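Local coordinates for protein thioesterase (Pseudomonas aeruginosa, PDB 3QY3) that folds as a hotdog-type thioesterase and probably hydrolyses the thioester bond of fatty acyl-CoA substrates, at residues N49-Y52 with F53-L56; Y55-E58 with A59-W63. One frame throughout, in Å; residues are numbered along the deposited sequence. Where two conformers were deposited one is given.

In the fold
Hotdog-fold enzymes are built from a long helix wrapped by a curved antiparallel sheet, and contacts 1 and 2 are successive turns of that helix, 51-66. Contact 1 (49-52 with 53-56) comes first in the chain and covers the entry into the helix; contact 2 (55-58 with 59-63) continues it, the two sharing Tyr55 and Leu56, with centres about 10 Å apart. The centre of contact 2 lies about 5 Å from the centre of the chain, against about 9 Å for contact 1. Both reach the sheet on one side and the third subunit on another, so a single helix serves as core of the fold and as a surface for assembly.

Contact 1. Residues N49-Y52 with F53-L56; sequences NTLY and FQYL
Tyr52 and Leu56 are joined by a regular i to i+4 helical bond, Leu56 N to Tyr52 O at 2.9 Å, as are Leu51 and Tyr55, while the preceding Phe53 N to Thr50 O bond, near the start of helix 51-66, spans only three residues and is bent, with an N-H...O angle of 139°. Leu51 O accepts twice: Tyr55 N makes the straighter bond, 3.0 Å long, and Gln54 N adds a weak one. The same oxygen lies over one face of the Tyr55 ring, off toward its rim, 3.5 Å from Tyr55 CG.

The aromatic side chains three residues apart form an offset edge-to-face pair. Tyr55 turns its edge to the face of Tyr52, with centroids 5.7 Å apart and planes at 79°; the nearest carbons are Tyr52 CD1 and Tyr55 CD2, 4.0 Å from each other. Leu51 and Gln54 run side by side in the same direction. Gln54 CG stands anti to the backbone N (chi1 -176°) and the chain is extended beyond it, which brings Gln54 OE1 to 3.4 Å from Leu51 CD1. This is a packing contact; the amide oxygen has its polar partner in Arg37 of the third subunit. Phe53 folds back over the first turn, the edge of its ring near Thr50 O.

Beyond the helix, the Tyr55 hydroxyl is hydrogen-bonded to Asp40, and Phe53 stacks on Phe53 of the second subunit. Tyr52 and Leu56 press on Leu117 of strand 110-119, while on strand 96-106 Tyr55 meets Val97 and Leu56 meets Val99, so this first part of the hotdog helix rests directly on the curved sheet.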
loop_
_atom_site.group_PDB
_atom_site.type_symbol
_atom_site.label_atom_id
_atom_site.label_comp_id
_atom_site.label_asym_id
_atom_site.label_seq_id
_atom_site.Cartn_x
_atom_site.Cartn_y
_atom_site.Cartn_z
ATOM N N ASN A 49 7.459 8.125 2.213
ATOM C CA ASN A 49 8.754 7.861 1.581
ATOM C C ASN A 49 8.831 6.552 0.882
ATOM O O ASN A 49 9.510 6.442 -0.158
ATOM C CB ASN A 49 9.824 7.917 2.607
ATOM C CG ASN A 49 10.153 9.286 2.942
ATOM O OD1 ASN A 49 9.730 10.233 2.244
ATOM N ND2 ASN A 49 10.800 9.449 4.073
ATOM N N THR A 50 8.140 5.534 1.375
ATOM C CA THR A 50 8.057 4.204 0.711
ATOM C C THR A 50 7.513 4.264 -0.720
ATOM O O THR A 50 7.935 3.512 -1.611
ATOM C CB THR A 50 7.148 3.213 1.561
ATOM O OG1 THR A 50 7.714 3.070 2.865
ATOM C CG2 THR A 50 7.026 1.809 0.895
ATOM N N LEU A 51 6.498 5.121 -0.922
ATOM C CA LEU A 51 5.782 5.198 -2.187
ATOM C C LEU A 51 6.694 5.625 -3.375
ATOM O O LEU A 51 6.417 5.266 -4.501
ATOM C CB LEU A 51 4.531 6.073 -2.090
ATOM C CG LEU A 51 3.217 5.344 -1.777
ATOM C CD1 LEU A 51 2.769 4.499 -3.049
ATOM C CD2 LEU A 51 3.381 4.475 -0.558
ATOM N N TYR A 52 7.780 6.347 -3.116
ATOM C CA TYR A 52 8.680 6.734 -4.200
ATOM C C TYR A 52 9.260 5.526 -4.886
ATOM O O TYR A 52 9.433 5.501 -6.105
ATOM C CB TYR A 52 9.798 7.625 -3.707
ATOM C CG TYR A 52 9.280 9.008 -3.323
ATOM C CD1 TYR A 52 8.918 9.937 -4.278
ATOM C CD2 TYR A 52 8.998 9.304 -2.042
ATOM C CE1 TYR A 52 8.397 11.169 -3.925
ATOM C CE2 TYR A 52 8.502 10.533 -1.649
ATOM C CZ TYR A 52 8.177 11.470 -2.637
ATOM O OH TYR A 52 7.670 12.692 -2.229
ATOM N N PHE A 53 9.438 4.458 -4.114
ATOM C CA PHE A 53 9.913 3.200 -4.709
ATOM C C PHE A 53 8.910 2.490 -5.587
ATOM O O PHE A 53 9.308 1.832 -6.560
ATOM C CB PHE A 53 10.472 2.304 -3.614
ATOM C CG PHE A 53 11.718 2.858 -2.956
ATOM C CD1 PHE A 53 12.925 2.879 -3.605
ATOM C CD2 PHE A 53 11.640 3.399 -1.696
ATOM C CE1 PHE A 53 14.096 3.394 -2.982
ATOM C CE2 PHE A 53 12.748 3.945 -1.116
ATOM C CZ PHE A 53 13.996 3.912 -1.740
ATOM N N GLN A 54 7.625 2.720 -5.287
ATOM C CA GLN A 54 6.566 2.227 -6.159
ATOM C C GLN A 54 6.549 3.024 -7.445
ATOM O O GLN A 54 6.287 2.454 -8.527
ATOM C CB GLN A 54 5.210 2.259 -5.479
ATOM C CG GLN A 54 4.141 1.682 -6.317
ATOM C CD GLN A 54 2.837 1.351 -5.554
ATOM O OE1 GLN A 54 1.912 2.178 -5.433
ATOM N NE2 GLN A 54 2.751 0.100 -5.055
ATOM N N TYR A 55 6.718 4.342 -7.329
ATOM C CA TYR A 55 6.820 5.174 -8.527
ATOM C C TYR A 55 7.956 4.751 -9.437
ATOM O O TYR A 55 7.761 4.581 -10.676
ATOM C CB TYR A 55 6.936 6.663 -8.171
ATOM C CG TYR A 55 5.863 7.265 -7.287
ATOM C CD1 TYR A 55 4.632 6.694 -7.154
ATOM C CD2 TYR A 55 6.091 8.467 -6.627
ATOM C CE1 TYR A 55 3.627 7.232 -6.282
ATOM C CE2 TYR A 55 5.088 9.053 -5.845
ATOM C CZ TYR A 55 3.865 8.438 -5.699
ATOM O OH TYR A 55 2.975 9.056 -4.862
ATOM N N LEU A 56 9.107 4.468 -8.824
ATOM C CA LEU A 56 10.302 4.003 -9.570
ATOM C C LEU A 56 10.047 2.632 -10.196
ATOM O O LEU A 56 10.342 2.396 -11.369
ATOM C CB LEU A 56 11.518 3.954 -8.664
ATOM C CG LEU A 56 12.015 5.322 -8.220
ATOM C CD1 LEU A 56 13.038 5.104 -7.099
ATOM C CD2 LEU A 56 12.608 6.162 -9.350
#

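Contact 2. Residues Y55-E58 with A59-W63; sequences YLEE and ARVAW
Tyr55 carries on the helix's run of i to i+4 backbone bonds, its carbonyl oxygen accepting Ala59 N, and the methyl of Ala59 sits 3.7 Å from that same Tyr55 O. Leu56 follows: its carbonyl takes Arg60 N at 3.0 Å, in a nearly straight bond, and Arg60 CG comes within 3.5 Å of Leu56 O. The rest of that side chain bends at chi3 (-61°) and turns back along the helix, bringing Arg60 NH2 to 4.0 Å from Leu56 CB.

Glu57 is where the guanidinium comes to lie. One face of the flat group covers Glu57 CA, which stands off toward its rim, and Arg60 NH1 is 3.8 Å from Glu57 CB. The glutamate chain crosses the arginine obliquely, and its carboxylate is turned 72° from the guanidinium plane; with Glu57 OE2 and Arg60 NH1 4.9 Å apart, the opposite charges do not touch, though they may still attract at this range. Glu57 O bonds to Val61 N, and Val61 CG2 packs close against that oxygen, at 3.3 Å.

Glu58, the last residue of 55-58, accepts Ala62 N at its carbonyl oxygen, and Ala62 CB lies 3.5 Å from Glu58 O. The Glu58 side chain is bent at chi2 (66°), and both carboxylate oxygens are used in the assembly: OE1 accepts from Trp38 N and OE2 is hydrogen-bonded to His93 NE2, both of the third subunit.

The sheet packs against this part of helix 51-66. Small residues let the central hotdog helix lie close to it, Ala59 against Ala32 of strand 28-35 and Val99 of strand 96-106, and Ala62 against His30 of strand 28-35, while Glu58 serves the interface with the third subunit.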
loop_
_atom_site.group_PDB
_atom_site.type_symbol
_atom_site.label_atom_id
_atom_site.label_comp_id
_atom_site.label_asym_id
_atom_site.label_seq_id
_atom_site.Cartn_x
_atom_site.Cartn_y
_atom_site.Cartn_z
ATOM N N TYR A 55 6.718 4.342 -7.329
ATOM C CA TYR A 55 6.820 5.174 -8.527
ATOM C C TYR A 55 7.956 4.751 -9.437
ATOM O O TYR A 55 7.761 4.581 -10.676
ATOM C CB TYR A 55 6.936 6.663 -8.171
ATOM C CG TYR A 55 5.863 7.265 -7.287
ATOM C CD1 TYR A 55 4.632 6.694 -7.154
ATOM C CD2 TYR A 55 6.091 8.467 -6.627
ATOM C CE1 TYR A 55 3.627 7.232 -6.282
ATOM C CE2 TYR A 55 5.088 9.053 -5.845
ATOM C CZ TYR A 55 3.865 8.438 -5.699
ATOM O OH TYR A 55 2.975 9.056 -4.862
ATOM N N LEU A 56 9.107 4.468 -8.824
ATOM C CA LEU A 56 10.302 4.003 -9.570
ATOM C C LEU A 56 10.047 2.632 -10.196
ATOM O O LEU A 56 10.342 2.396 -11.369
ATOM C CB LEU A 56 11.518 3.954 -8.664
ATOM C CG LEU A 56 12.015 5.322 -8.220
ATOM C CD1 LEU A 56 13.038 5.104 -7.099
ATOM C CD2 LEU A 56 12.608 6.162 -9.350
ATOM N N GLU A 57 9.398 1.731 -9.425
ATOM C CA GLU A 57 8.976 0.457 -9.979
ATOM C C GLU A 57 8.057 0.587 -11.167
ATOM O O GLU A 57 8.286 -0.069 -12.189
ATOM C CB GLU A 57 8.231 -0.349 -8.901
ATOM C CG GLU A 57 7.686 -1.675 -9.335
ATOM C CD GLU A 57 6.899 -2.271 -8.216
ATOM O OE1 GLU A 57 5.766 -1.799 -7.984
ATOM O OE2 GLU A 57 7.422 -3.124 -7.506
ATOM N N GLU A 58 7.048 1.450 -11.059
ATOM C CA GLU A 58 6.126 1.682 -12.180
ATOM C C GLU A 58 6.862 2.175 -13.440
ATOM O O GLU A 58 6.585 1.708 -14.554
ATOM C CB GLU A 58 5.008 2.611 -11.774
ATOM C CG GLU A 58 3.936 2.660 -12.841
ATOM C CD GLU A 58 3.194 1.310 -13.028
ATOM O OE1 GLU A 58 3.309 0.426 -12.128
ATOM O OE2 GLU A 58 2.492 1.171 -14.044
ATOM N N ALA A 59 7.813 3.064 -13.241
ATOM C CA ALA A 59 8.565 3.625 -14.368
ATOM C C ALA A 59 9.370 2.516 -15.026
ATOM O O ALA A 59 9.391 2.407 -16.283
ATOM C CB ALA A 59 9.452 4.754 -13.922
ATOM N N ARG A 60 10.065 1.680 -14.226
ATOM C CA ARG A 60 10.822 0.552 -14.830
ATOM C C ARG A 60 9.935 -0.438 -15.524
ATOM O O ARG A 60 10.240 -0.929 -16.644
ATOM C CB ARG A 60 11.654 -0.269 -13.814
ATOM C CG ARG A 60 12.689 0.424 -13.073
ATOM C CD ARG A 60 13.496 -0.640 -12.243
ATOM N NE ARG A 60 12.713 -1.415 -11.247
ATOM C CZ ARG A 60 12.428 -0.984 -10.020
ATOM N NH1 ARG A 60 11.785 -1.769 -9.213
ATOM N NH2 ARG A 60 12.741 0.259 -9.628
ATOM N N VAL A 61 8.790 -0.774 -14.907
ATOM C CA VAL A 61 7.836 -1.674 -15.564
ATOM C C VAL A 61 7.374 -1.130 -16.909
ATOM O O VAL A 61 7.383 -1.855 -17.897
ATOM C CB VAL A 61 6.629 -2.002 -14.608
ATOM C CG1 VAL A 61 5.489 -2.701 -15.344
ATOM C CG2 VAL A 61 7.150 -2.873 -13.446
ATOM N N ALA A 62 7.091 0.163 -16.978
ATOM C CA ALA A 62 6.707 0.796 -18.257
ATOM C C ALA A 62 7.811 0.751 -19.291
ATOM O O ALA A 62 7.562 0.397 -20.466
ATOM C CB ALA A 62 6.269 2.256 -17.989
ATOM N N TRP A 63 9.057 1.049 -18.885
ATOM C CA TRP A 63 10.235 0.896 -19.763
ATOM C C TRP A 63 10.370 -0.553 -20.258
ATOM O O TRP A 63 10.511 -0.798 -21.486
ATOM C CB TRP A 63 11.524 1.315 -19.094
ATOM C CG TRP A 63 12.711 1.200 -19.949
ATOM C CD1 TRP A 63 12.867 1.722 -21.222
ATOM C CD2 TRP A 63 13.931 0.573 -19.626
ATOM N NE1 TRP A 63 14.118 1.422 -21.712
ATOM C CE2 TRP A 63 14.788 0.703 -20.758
ATOM C CE3 TRP A 63 14.382 -0.155 -18.521
ATOM C CZ2 TRP A 63 16.080 0.152 -20.791
ATOM C CZ3 TRP A 63 15.655 -0.694 -18.574
ATOM C CH2 TRP A 63 16.487 -0.538 -19.692
#